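Local coordinates for protein beta-N-acetylhexosaminidase (Bacteroides fragilis, PDB 4PYS) that probably hydrolyses terminal beta-linked N-acetylhexosamine residues from glycans as a family 20 glycoside hydrolase, and carries a cysteine-bound zinc ion, at residues R44-K49 with I67-D72; R81-V84 with I89-E92; S105-N110 with Q481-Q486; W109-G112 with L117-P120. All coordinates share one frame; numbering follows the deposited sequence.

Contact 1: residues R44-K49 with I67-D72; sequences RLFYEK and ISWKKD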
loop_
_atom_site.group_PDB
_atom_site.type_symbol
_atom_site.label_atom_id
_atom_site.label_comp_id
_atom_site.label_asym_id
_atom_site.label_seq_id
_atom_site.Cartn_x
_atom_site.Cartn_y
_atom_site.Cartn_z
ATOM N N ARG A 44 -16.825 13.164 3.159
ATOM C CA ARG A 44 -15.954 13.554 4.263
ATOM C C ARG A 44 -14.594 14.042 3.745
ATOM O O ARG A 44 -14.002 14.973 4.304
ATOM C CB ARG A 44 -15.787 12.410 5.265
ATOM C CG ARG A 44 -16.984 12.243 6.197
ATOM C CD ARG A 44 -16.712 11.224 7.296
ATOM N NE ARG A 44 -17.070 9.869 6.885
ATOM C CZ ARG A 44 -18.293 9.355 7.001
ATOM N NH1 ARG A 44 -19.276 10.089 7.510
ATOM N NH2 ARG A 44 -18.536 8.112 6.606
ATOM N N LEU A 45 -14.119 13.435 2.662
ATOM C CA LEU A 45 -12.854 13.861 2.056
ATOM C C LEU A 45 -12.990 15.243 1.423
ATOM O O LEU A 45 -12.085 16.078 1.519
ATOM C CB LEU A 45 -12.365 12.848 1.015
ATOM C CG LEU A 45 -10.999 13.122 0.378
ATOM C CD1 LEU A 45 -9.894 13.082 1.435
ATOM C CD2 LEU A 45 -10.701 12.128 -0.743
ATOM N N PHE A 46 -14.124 15.478 0.771
ATOM C CA PHE A 46 -14.394 16.780 0.175
ATOM C C PHE A 46 -14.423 17.870 1.247
ATOM O O PHE A 46 -13.837 18.945 1.071
ATOM C CB PHE A 46 -15.733 16.748 -0.585
ATOM C CG PHE A 46 -16.090 18.060 -1.219
ATOM C CD1 PHE A 46 -15.618 18.379 -2.486
ATOM C CD2 PHE A 46 -16.886 18.982 -0.545
ATOM C CE1 PHE A 46 -15.926 19.589 -3.072
ATOM C CE2 PHE A 46 -17.200 20.200 -1.125
ATOM C CZ PHE A 46 -16.721 20.505 -2.394
ATOM N N TYR A 47 -15.108 17.605 2.357
ATOM C CA TYR A 47 -15.199 18.593 3.434
ATOM C C TYR A 47 -13.824 18.881 4.038
ATOM O O TYR A 47 -13.523 20.000 4.452
ATOM C CB TYR A 47 -16.150 18.119 4.537
ATOM C CG TYR A 47 -17.608 18.014 4.132
ATOM C CD1 TYR A 47 -18.154 18.856 3.169
ATOM C CD2 TYR A 47 -18.441 17.068 4.722
ATOM C CE1 TYR A 47 -19.487 18.753 2.803
ATOM C CE2 TYR A 47 -19.766 16.958 4.367
ATOM C CZ TYR A 47 -20.286 17.804 3.406
ATOM O OH TYR A 47 -21.611 17.690 3.052
ATOM N N GLU A 48 -12.986 17.859 4.087
ATOM C CA GLU A 48 -11.667 17.994 4.683
ATOM C C GLU A 48 -10.673 18.736 3.785
ATOM O O GLU A 48 -9.825 19.489 4.275
ATOM C CB GLU A 48 -11.129 16.600 5.019
ATOM C CG GLU A 48 -9.777 16.598 5.705
ATOM C CD GLU A 48 -9.248 15.193 5.915
ATOM O OE1 GLU A 48 -9.976 14.351 6.492
ATOM O OE2 GLU A 48 -8.103 14.934 5.495
ATOM N N LYS A 49 -10.777 18.535 2.475
ATOM C CA LYS A 49 -9.719 18.976 1.564
ATOM C C LYS A 49 -10.090 20.190 0.716
ATOM O O LYS A 49 -9.206 20.913 0.252
ATOM C CB LYS A 49 -9.294 17.835 0.638
ATOM C CG LYS A 49 -8.755 16.575 1.335
ATOM C CD LYS A 49 -7.541 16.869 2.217
ATOM C CE LYS A 49 -6.812 15.564 2.595
ATOM N NZ LYS A 49 -5.793 15.782 3.696
ATOM N N ILE A 67 -21.840 22.746 -7.929
ATOM C CA ILE A 67 -21.148 21.480 -8.151
ATOM C C ILE A 67 -22.152 20.347 -8.085
ATOM O O ILE A 67 -22.923 20.264 -7.134
ATOM C CB ILE A 67 -20.071 21.218 -7.079
ATOM C CG1 ILE A 67 -19.087 22.387 -7.001
ATOM C CG2 ILE A 67 -19.345 19.914 -7.377
ATOM C CD1 ILE A 67 -18.005 22.207 -5.919
ATOM N N SER A 68 -22.167 19.483 -9.096
ATOM C CA SER A 68 -23.004 18.291 -9.022
ATOM C C SER A 68 -22.176 17.020 -9.125
ATOM O O SER A 68 -21.123 16.982 -9.772
ATOM C CB SER A 68 -24.144 18.306 -10.045
ATOM O OG SER A 68 -23.694 18.664 -11.328
ATOM N N TRP A 69 -22.651 15.989 -8.445
ATOM C CA TRP A 69 -21.944 14.722 -8.349
ATOM C C TRP A 69 -22.857 13.677 -8.964
ATOM O O TRP A 69 -23.893 13.339 -8.388
ATOM C CB TRP A 69 -21.678 14.409 -6.875
ATOM C CG TRP A 69 -20.889 15.496 -6.183
ATOM C CD1 TRP A 69 -21.387 16.630 -5.601
ATOM C CD2 TRP A 69 -19.463 15.553 -6.020
ATOM N NE1 TRP A 69 -20.358 17.385 -5.085
ATOM C CE2 TRP A 69 -19.168 16.747 -5.333
ATOM C CE3 TRP A 69 -18.409 14.712 -6.394
ATOM C CZ2 TRP A 69 -17.855 17.112 -4.996
ATOM C CZ3 TRP A 69 -17.101 15.078 -6.060
ATOM C CH2 TRP A 69 -16.838 16.265 -5.371
ATOM N N LYS A 70 -22.498 13.198 -10.153
ATOM C CA LYS A 70 -23.409 12.370 -10.936
ATOM C C LYS A 70 -22.790 11.024 -11.270
ATOM O O LYS A 70 -21.587 10.909 -11.418
ATOM C CB LYS A 70 -23.780 13.084 -12.240
ATOM C CG LYS A 70 -24.310 14.499 -12.047
ATOM C CD LYS A 70 -25.810 14.537 -11.989
ATOM C CE LYS A 70 -26.384 14.469 -13.398
ATOM N NZ LYS A 70 -27.796 14.834 -13.412
ATOM N N LYS A 71 -23.623 10.004 -11.401
ATOM C CA LYS A 71 -23.120 8.704 -11.796
ATOM C C LYS A 71 -23.084 8.605 -13.322
ATOM O O LYS A 71 -24.030 9.018 -14.007
ATOM C CB LYS A 71 -24.005 7.598 -11.217
ATOM C CG LYS A 71 -23.459 6.187 -11.433
ATOM C CD LYS A 71 -24.487 5.138 -11.014
ATOM C CE LYS A 71 -23.898 3.740 -10.984
ATOM N N ASP A 72 -21.988 8.074 -13.850
ATOM C CA ASP A 72 -21.928 7.724 -15.263
ATOM C C ASP A 72 -21.505 6.261 -15.351
ATOM O O ASP A 72 -20.320 5.941 -15.174
ATOM C CB ASP A 72 -20.933 8.633 -15.995
ATOM C CG ASP A 72 -20.786 8.279 -17.471
ATOM O OD1 ASP A 72 -21.464 7.338 -17.937
ATOM O OD2 ASP A 72 -19.991 8.954 -18.167
#
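F46, on helix 43-49, lays its ring against W69 and I67, which stand on the same face of strand 67-71. The two backbones are well separated, 11.6 Å between the CA atoms of F46 and W69, and three side chains span that distance. From CB, which meets nothing of the strand itself, the F46 side chain runs out with CG anti to the backbone N (chi1 179°), toward the sheet. Beyond CG the ring uses one flank: CD1 comes within 3.6 Å of W69 CZ2 and also lies close to CH2, and CE1 follows at 3.7 Å from CZ2. At the tip, CZ reaches 4.1 Å to CD1 of I67, whose side chain comes from the opposite direction. The indole presents the edge of its six-membered ring to F46 in an offset edge-to-face pair, centroids of the two six-membered rings 5.4 Å apart and planes at 85°. Within the strand, I67 lays CG2 over one face of that indole and so backs the ring that F46 meets.

M33 of strand 31-35 touches all three side chains, and I103 of helix 96-109 packs on W69. Elsewhere on the short helix, E48 and K49 form a salt bridge with each other and pair further with R216 and D154. This is helix-on-sheet packing in the alpha/beta domain 2 of family 20. Carbon meets carbon throughout, which implies a buried junction held by dispersion and by the weak electrostatics of an indole C-H edge near an aromatic ring.

Contact 2: residues R81-V84 with I89-E92; sequences RIRV and IIVE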
loop_
_atom_site.group_PDB
_atom_site.type_symbol
_atom_site.label_atom_id
_atom_site.label_comp_id
_atom_site.label_asym_id
_atom_site.label_seq_id
_atom_site.Cartn_x
_atom_site.Cartn_y
_atom_site.Cartn_z
ATOM N N ARG A 81 -14.974 11.816 -14.588
ATOM C CA ARG A 81 -14.883 12.924 -15.523
ATOM C C ARG A 81 -15.200 14.183 -14.737
ATOM O O ARG A 81 -16.114 14.191 -13.901
ATOM C CB ARG A 81 -15.881 12.741 -16.675
ATOM C CG ARG A 81 -15.844 13.850 -17.724
ATOM C CD ARG A 81 -16.939 13.660 -18.777
ATOM N NE ARG A 81 -16.820 12.376 -19.470
ATOM C CZ ARG A 81 -17.576 11.311 -19.212
ATOM N NH1 ARG A 81 -18.529 11.371 -18.287
ATOM N NH2 ARG A 81 -17.388 10.179 -19.879
ATOM N N ILE A 82 -14.424 15.233 -14.979
ATOM C CA ILE A 82 -14.694 16.536 -14.380
ATOM C C ILE A 82 -14.898 17.524 -15.505
ATOM O O ILE A 82 -14.062 17.598 -16.403
ATOM C CB ILE A 82 -13.506 17.035 -13.540
ATOM C CG1 ILE A 82 -13.252 16.127 -12.326
ATOM C CG2 ILE A 82 -13.760 18.462 -13.065
ATOM C CD1 ILE A 82 -11.972 16.486 -11.539
ATOM N N ARG A 83 -16.002 18.269 -15.481
ATOM C CA ARG A 83 -16.167 19.395 -16.397
ATOM C C ARG A 83 -16.329 20.652 -15.575
ATOM O O ARG A 83 -17.275 20.766 -14.792
ATOM C CB ARG A 83 -17.385 19.215 -17.308
ATOM C CG ARG A 83 -17.191 18.180 -18.399
ATOM C CD ARG A 83 -18.501 17.927 -19.135
ATOM N NE ARG A 83 -19.364 17.029 -18.369
ATOM C CZ ARG A 83 -20.669 16.910 -18.574
ATOM N NH1 ARG A 83 -21.259 17.646 -19.510
ATOM N NH2 ARG A 83 -21.385 16.067 -17.839
ATOM N N VAL A 84 -15.387 21.578 -15.727
ATOM C CA VAL A 84 -15.506 22.900 -15.119
ATOM C C VAL A 84 -15.898 23.879 -16.213
ATOM O O VAL A 84 -15.173 24.024 -17.198
ATOM C CB VAL A 84 -14.170 23.355 -14.486
ATOM C CG1 VAL A 84 -14.293 24.772 -13.923
ATOM C CG2 VAL A 84 -13.732 22.388 -13.395
ATOM N N ILE A 89 -19.465 23.074 -11.906
ATOM C CA ILE A 89 -18.647 21.885 -12.057
ATOM C C ILE A 89 -19.571 20.686 -12.087
ATOM O O ILE A 89 -20.483 20.575 -11.265
ATOM C CB ILE A 89 -17.690 21.686 -10.873
ATOM C CG1 ILE A 89 -16.852 22.935 -10.653
ATOM C CG2 ILE A 89 -16.793 20.472 -11.107
ATOM C CD1 ILE A 89 -15.812 22.793 -9.552
ATOM N N ILE A 90 -19.357 19.809 -13.054
ATOM C CA ILE A 90 -20.048 18.531 -13.073
ATOM C C ILE A 90 -19.017 17.444 -12.894
ATOM O O ILE A 90 -18.098 17.313 -13.708
ATOM C CB ILE A 90 -20.769 18.308 -14.392
ATOM C CG1 ILE A 90 -21.807 19.408 -14.596
ATOM C CG2 ILE A 90 -21.466 16.946 -14.405
ATOM C CD1 ILE A 90 -22.400 19.396 -15.953
ATOM N N VAL A 91 -19.160 16.675 -11.822
ATOM C CA VAL A 91 -18.255 15.565 -11.563
ATOM C C VAL A 91 -19.025 14.279 -11.793
ATOM O O VAL A 91 -20.101 14.082 -11.226
ATOM C CB VAL A 91 -17.745 15.567 -10.110
ATOM C CG1 VAL A 91 -16.738 14.435 -9.907
ATOM C CG2 VAL A 91 -17.106 16.907 -9.764
ATOM N N GLU A 92 -18.484 13.407 -12.633
ATOM C CA GLU A 92 -19.119 12.117 -12.887
ATOM C C GLU A 92 -18.178 10.985 -12.526
ATOM O O GLU A 92 -16.970 11.106 -12.715
ATOM C CB GLU A 92 -19.512 11.985 -14.354
ATOM C CG GLU A 92 -20.580 12.959 -14.779
ATOM C CD GLU A 92 -20.731 13.000 -16.273
ATOM O OE1 GLU A 92 -19.840 13.550 -16.956
ATOM O OE2 GLU A 92 -21.741 12.467 -16.755
HETATM O O HOH W 1 -18.341 15.656 -16.171
#
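R81 and E92 lie side by side, pointing the same way from an antiparallel hydrogen-bonded pair, while R83 slants across from the next such pair, R83 with I90. Both arginines converge on one oxygen. R81 NH1 meets E92 OE1 at 2.9 Å; the oxygen sits close to the guanidinium plane, but the donor stands above the carboxylate plane, the two groups being turned 58° apart. R83, bent at chi3 (-80°), brings NH2 to 3.1 Å from the same OE1 in a weak bond. Its guanidinium also takes I90 CD1 over one face, and I90 CG2 approaches NH2 to 3.5 Å. A water accepts from R83 NE at 2.8 Å and donates to both E92 OE1 and I90 O, tying side chains to backbone. R81 NH1 is shared with D72, and E92 OE1 with a bound glycerol, probably from the crystallisation liquor.

On the other face I82, V84 and I89 point the same way, I82 CG2 lying 4.1 Å from I89 CG2. There helix 96-109 packs on I82 and V91, and L25 and F119 on V84 and I89.

Paired backbone bonds, such as E92 N to R81 O at 2.8 Å, close the beta hairpin of strands 80-84 and 89-93. The hairpin is amphipathic: aliphatic branches line the buried face, and the partly exposed one carries a salt-bridge network whose positive groups would probably stabilise the ionised carboxylate of E92.

Contact 3: residues S105-N110 with Q481-Q486; sequences SLRQWN and QLWFEQ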
loop_
_atom_site.group_PDB
_atom_site.type_symbol
_atom_site.label_atom_id
_atom_site.label_comp_id
_atom_site.label_asym_id
_atom_site.label_seq_id
_atom_site.Cartn_x
_atom_site.Cartn_y
_atom_site.Cartn_z
ATOM N N SER A 105 -8.040 15.208 -7.793
ATOM C CA SER A 105 -7.683 16.081 -8.913
ATOM C C SER A 105 -8.119 17.536 -8.686
ATOM O O SER A 105 -7.368 18.464 -9.002
ATOM C CB SER A 105 -8.239 15.542 -10.238
ATOM O OG SER A 105 -7.550 14.358 -10.612
ATOM N N LEU A 106 -9.319 17.737 -8.146
ATOM C CA LEU A 106 -9.800 19.091 -7.861
ATOM C C LEU A 106 -8.874 19.793 -6.869
ATOM O O LEU A 106 -8.628 20.998 -6.983
ATOM C CB LEU A 106 -11.238 19.065 -7.318
ATOM C CG LEU A 106 -12.352 18.776 -8.327
ATOM C CD1 LEU A 106 -13.693 18.594 -7.614
ATOM C CD2 LEU A 106 -12.445 19.900 -9.353
ATOM N N ARG A 107 -8.357 19.046 -5.892
ATOM C CA ARG A 107 -7.405 19.607 -4.926
ATOM C C ARG A 107 -6.223 20.262 -5.619
ATOM O O ARG A 107 -5.789 21.351 -5.235
ATOM C CB ARG A 107 -6.831 18.502 -4.041
ATOM C CG ARG A 107 -7.698 18.038 -2.917
ATOM C CD ARG A 107 -6.955 16.939 -2.153
ATOM N NE ARG A 107 -5.900 17.452 -1.275
ATOM C CZ ARG A 107 -5.061 16.665 -0.601
ATOM N NH1 ARG A 107 -5.152 15.347 -0.730
ATOM N NH2 ARG A 107 -4.143 17.188 0.201
ATOM N N GLN A 108 -5.687 19.574 -6.629
ATOM C CA GLN A 108 -4.520 20.062 -7.354
ATOM C C GLN A 108 -4.865 21.040 -8.469
ATOM O O GLN A 108 -4.004 21.789 -8.922
ATOM C CB GLN A 108 -3.725 18.886 -7.927
ATOM C CG GLN A 108 -3.086 18.047 -6.838
ATOM C CD GLN A 108 -2.188 16.958 -7.379
ATOM O OE1 GLN A 108 -1.472 17.155 -8.364
ATOM N NE2 GLN A 108 -2.217 15.801 -6.736
ATOM N N TRP A 109 -6.118 21.036 -8.911
ATOM C CA TRP A 109 -6.520 21.884 -10.020
ATOM C C TRP A 109 -6.855 23.304 -9.548
ATOM O O TRP A 109 -6.740 24.258 -10.309
ATOM C CB TRP A 109 -7.702 21.248 -10.774
ATOM C CG TRP A 109 -7.975 21.888 -12.103
ATOM C CD1 TRP A 109 -9.060 22.646 -12.446
ATOM C CD2 TRP A 109 -7.146 21.819 -13.270
ATOM N NE1 TRP A 109 -8.952 23.057 -13.756
ATOM C CE2 TRP A 109 -7.781 22.567 -14.280
ATOM C CE3 TRP A 109 -5.922 21.200 -13.556
ATOM C CZ2 TRP A 109 -7.230 22.711 -15.566
ATOM C CZ3 TRP A 109 -5.379 21.342 -14.827
ATOM C CH2 TRP A 109 -6.029 22.092 -15.814
ATOM N N ASN A 110 -7.268 23.432 -8.290
ATOM C CA ASN A 110 -7.474 24.742 -7.677
ATOM C C ASN A 110 -6.198 25.581 -7.794
ATOM O O ASN A 110 -5.111 25.100 -7.455
ATOM C CB ASN A 110 -7.843 24.539 -6.202
ATOM C CG ASN A 110 -7.942 25.842 -5.432
ATOM O OD1 ASN A 110 -8.330 26.873 -5.977
ATOM N ND2 ASN A 110 -7.579 25.801 -4.152
ATOM N N GLN A 481 6.202 20.484 -6.333
ATOM C CA GLN A 481 6.885 20.190 -5.071
ATOM C C GLN A 481 6.379 20.995 -3.877
ATOM O O GLN A 481 6.088 20.416 -2.821
ATOM C CB GLN A 481 8.406 20.366 -5.214
ATOM C CG GLN A 481 9.168 20.167 -3.894
ATOM C CD GLN A 481 10.674 20.288 -4.066
ATOM O OE1 GLN A 481 11.183 20.339 -5.189
ATOM N NE2 GLN A 481 11.393 20.331 -2.955
ATOM N N LEU A 482 6.293 22.319 -4.006
ATOM C CA LEU A 482 5.887 23.114 -2.853
ATOM C C LEU A 482 4.446 22.788 -2.436
ATOM O O LEU A 482 4.135 22.767 -1.241
ATOM C CB LEU A 482 6.082 24.609 -3.107
ATOM C CG LEU A 482 6.034 25.552 -1.906
ATOM C CD1 LEU A 482 6.826 25.018 -0.713
ATOM C CD2 LEU A 482 6.565 26.909 -2.328
ATOM N N TRP A 483 3.572 22.511 -3.402
ATOM C CA TRP A 483 2.206 22.100 -3.053
ATOM C C TRP A 483 2.214 20.816 -2.220
ATOM O O TRP A 483 1.502 20.716 -1.223
ATOM C CB TRP A 483 1.305 21.913 -4.289
ATOM C CG TRP A 483 -0.131 21.566 -3.871
ATOM C CD1 TRP A 483 -1.106 22.442 -3.480
ATOM C CD2 TRP A 483 -0.709 20.251 -3.760
ATOM N NE1 TRP A 483 -2.257 21.756 -3.144
ATOM C CE2 TRP A 483 -2.039 20.413 -3.310
ATOM C CE3 TRP A 483 -0.235 18.959 -4.014
ATOM C CZ2 TRP A 483 -2.899 19.325 -3.104
ATOM C CZ3 TRP A 483 -1.091 17.873 -3.797
ATOM C CH2 TRP A 483 -2.403 18.070 -3.350
ATOM N N PHE A 484 3.033 19.844 -2.613
ATOM C CA PHE A 484 3.117 18.611 -1.847
ATOM C C PHE A 484 3.682 18.890 -0.467
ATOM O O PHE A 484 3.249 18.298 0.522
ATOM C CB PHE A 484 3.992 17.578 -2.553
ATOM C CG PHE A 484 3.299 16.866 -3.692
ATOM C CD1 PHE A 484 2.140 16.138 -3.466
ATOM C CD2 PHE A 484 3.822 16.906 -4.977
ATOM C CE1 PHE A 484 1.496 15.463 -4.508
ATOM C CE2 PHE A 484 3.187 16.231 -6.025
ATOM C CZ PHE A 484 2.025 15.520 -5.792
ATOM N N GLU A 485 4.651 19.788 -0.389
ATOM C CA GLU A 485 5.217 20.125 0.913
ATOM C C GLU A 485 4.181 20.771 1.815
ATOM O O GLU A 485 4.167 20.529 3.022
ATOM C CB GLU A 485 6.485 20.995 0.775
ATOM C CG GLU A 485 7.610 20.192 0.123
ATOM C CD GLU A 485 8.996 20.792 0.306
ATOM O OE1 GLU A 485 9.146 21.784 1.064
ATOM O OE2 GLU A 485 9.938 20.234 -0.315
ATOM N N GLN A 486 3.292 21.569 1.229
ATOM C CA GLN A 486 2.244 22.219 2.010
ATOM C C GLN A 486 1.216 21.213 2.523
ATOM O O GLN A 486 0.457 21.534 3.442
ATOM C CB GLN A 486 1.551 23.299 1.185
ATOM C CG GLN A 486 2.433 24.529 0.953
ATOM C CD GLN A 486 1.773 25.565 0.064
ATOM O OE1 GLN A 486 0.934 25.240 -0.779
ATOM N NE2 GLN A 486 2.149 26.817 0.248
#
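Q108 and W483 mark the closest backbone approach, 8.2 Å between their CA atoms, where helix 105-109 and helix 481-486 cross at 119° with their axes 12.1 Å apart. The second helix is kinked at L482 and W483, whose backbone N atoms lack a bond to the turn before. At that spacing long side chains must fill the interval. W483 does most of this: with CG anti to its own backbone N (chi1 -177°), the indole projects toward the other helix. Q108 CG sits over one face of the six-membered ring in a CH-pi contact, 3.8 Å from its centroid and 22° off the normal. Beyond CG the Q108 chain is extended, which carries NE2 to 3.8 Å from W483 CZ3, the amide plane inclined to the ring; OE1 is bonded to the backbone N of M12.

The contact joins helix 96-109 of the alpha/beta domain 2 to helix 470-486 near the C-terminus of this family 20 enzyme, whose catalytic domain is a TIM barrel. M158 of helix 146-158 touches R107, W483 and F484 at the same junction.

R107 meets the outer rim of the indole. Its NE lies at the ring edge, 4.0 Å from W483 CZ2, while W483 CH2 is over one face of the guanidinium, the two planes strongly inclined. Hydrogen bonds from NH1 to Q104 OE1 and from NH2 to Q487 OE1 hold that guanidinium in place. F484 takes W483 CE3 over one face, and its CE1 is 4.3 Å from Q108 NE2.

Contact 4: residues W109-G112 with L117-P120; sequences WNTG and LIFP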
loop_
_atom_site.group_PDB
_atom_site.type_symbol
_atom_site.label_atom_id
_atom_site.label_comp_id
_atom_site.label_asym_id
_atom_site.label_seq_id
_atom_site.Cartn_x
_atom_site.Cartn_y
_atom_site.Cartn_z
ATOM N N TRP A 109 -6.118 21.036 -8.911
ATOM C CA TRP A 109 -6.520 21.884 -10.020
ATOM C C TRP A 109 -6.855 23.304 -9.548
ATOM O O TRP A 109 -6.740 24.258 -10.309
ATOM C CB TRP A 109 -7.702 21.248 -10.774
ATOM C CG TRP A 109 -7.975 21.888 -12.103
ATOM C CD1 TRP A 109 -9.060 22.646 -12.446
ATOM C CD2 TRP A 109 -7.146 21.819 -13.270
ATOM N NE1 TRP A 109 -8.952 23.057 -13.756
ATOM C CE2 TRP A 109 -7.781 22.567 -14.280
ATOM C CE3 TRP A 109 -5.922 21.200 -13.556
ATOM C CZ2 TRP A 109 -7.230 22.711 -15.566
ATOM C CZ3 TRP A 109 -5.379 21.342 -14.827
ATOM C CH2 TRP A 109 -6.029 22.092 -15.814
ATOM N N ASN A 110 -7.268 23.432 -8.290
ATOM C CA ASN A 110 -7.474 24.742 -7.677
ATOM C C ASN A 110 -6.198 25.581 -7.794
ATOM O O ASN A 110 -5.111 25.100 -7.455
ATOM C CB ASN A 110 -7.843 24.539 -6.202
ATOM C CG ASN A 110 -7.942 25.842 -5.432
ATOM O OD1 ASN A 110 -8.330 26.873 -5.977
ATOM N ND2 ASN A 110 -7.579 25.801 -4.152
ATOM N N THR A 111 -6.310 26.818 -8.282
ATOM C CA THR A 111 -5.112 27.630 -8.505
ATOM C C THR A 111 -4.455 28.064 -7.195
ATOM O O THR A 111 -3.233 28.234 -7.126
ATOM C CB THR A 111 -5.398 28.893 -9.324
ATOM O OG1 THR A 111 -6.026 29.874 -8.490
ATOM C CG2 THR A 111 -6.282 28.585 -10.520
ATOM N N GLY A 112 -5.269 28.259 -6.160
ATOM C CA GLY A 112 -4.768 28.765 -4.892
ATOM C C GLY A 112 -4.342 30.222 -4.999
ATOM O O GLY A 112 -3.594 30.721 -4.159
ATOM N N LEU A 117 -12.021 28.787 -3.817
ATOM C CA LEU A 117 -11.559 27.921 -4.889
ATOM C C LEU A 117 -11.608 28.639 -6.234
ATOM O O LEU A 117 -12.530 29.413 -6.504
ATOM C CB LEU A 117 -12.417 26.659 -4.941
ATOM C CG LEU A 117 -12.411 25.769 -3.697
ATOM C CD1 LEU A 117 -13.450 24.685 -3.841
ATOM C CD2 LEU A 117 -11.044 25.150 -3.494
ATOM N N ILE A 118 -10.598 28.399 -7.063
ATOM C CA ILE A 118 -10.569 28.946 -8.415
ATOM C C ILE A 118 -10.162 27.828 -9.346
ATOM O O ILE A 118 -9.061 27.277 -9.216
ATOM C CB ILE A 118 -9.569 30.102 -8.558
ATOM C CG1 ILE A 118 -9.981 31.279 -7.673
ATOM C CG2 ILE A 118 -9.487 30.551 -10.013
ATOM C CD1 ILE A 118 -9.149 32.518 -7.887
ATOM N N PHE A 119 -11.057 27.480 -10.268
ATOM C CA PHE A 119 -10.830 26.354 -11.165
ATOM C C PHE A 119 -10.843 26.799 -12.618
ATOM O O PHE A 119 -11.876 27.247 -13.121
ATOM C CB PHE A 119 -11.918 25.297 -10.985
ATOM C CG PHE A 119 -11.912 24.631 -9.640
ATOM C CD1 PHE A 119 -10.848 23.827 -9.252
ATOM C CD2 PHE A 119 -12.985 24.783 -8.773
ATOM C CE1 PHE A 119 -10.848 23.199 -8.015
ATOM C CE2 PHE A 119 -12.998 24.155 -7.537
ATOM C CZ PHE A 119 -11.930 23.362 -7.157
ATOM N N PRO A 120 -9.700 26.669 -13.307
ATOM C CA PRO A 120 -9.705 26.995 -14.740
ATOM C C PRO A 120 -10.645 26.052 -15.463
ATOM O O PRO A 120 -10.728 24.880 -15.092
ATOM C CB PRO A 120 -8.257 26.736 -15.166
ATOM C CG PRO A 120 -7.449 26.924 -13.890
ATOM C CD PRO A 120 -8.344 26.387 -12.795
#
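W109, N110 and T111 each give or take one hydrogen bond with the start of strand 117-126. W109 NE1 donates to P120 O at 2.9 Å, nearly straight and in the indole plane, so the carbonyl pins the ring by its edge. N110 OD1 accepts from I118 N, also at 2.9 Å; the amide N-H is tilted from the plane of the side-chain carbonyl. T111 N completes the set with I118 O at 2.9 Å, and N110 CA-H also points at that oxygen. OD1 takes a second, weak bond from G112 N, consistent with an Asx turn.

Apolar contacts fill in between. W109 CD1 lies 3.8 Å from both F119 CD1 and P120 CD, and N110 CB rests 3.8 Å from F119 CE1. In T111 a chi1 of 77° sets OG1 on the side flanked by both backbone neighbours and swings CG2 to 3.8 Å from P120 CD. OG1 lies 3.6 Å from I118 CB and is hydrogen-bonded to E113 OE1.

I118 thus has both backbone groups engaged, the N-H through the side-chain oxygen of N110, the C=O through the T111 N-H. It is a loop linking helix 96-109 to strand 117-126 in the alpha/beta domain 2, with a probable Asx turn at its start.

Overall arrangement
Contacts 1, 2 and 4 all reach one mixed sheet: strands 67-71 and 89-93 are neighbours in it, as are 80-84 and 117-126. Helix 96-109 touches contacts 1 and 2, carries one half of contact 3 and runs into contact 4; contacts 3 and 4 share W109 and N110. Contact 1 is wholly apolar and buried; contact 2 is partly buried, with a charged outer face joined to contact 1 by the D72–R81 salt bridge. Contact 4 is buried too, yet is built on hydrogen bonds between loop and strand. Contact 3, also buried, joins parts far apart in the chain, packing an indole from helix 470-486. I89 and V84 touch F119, linking contacts 2 and 4.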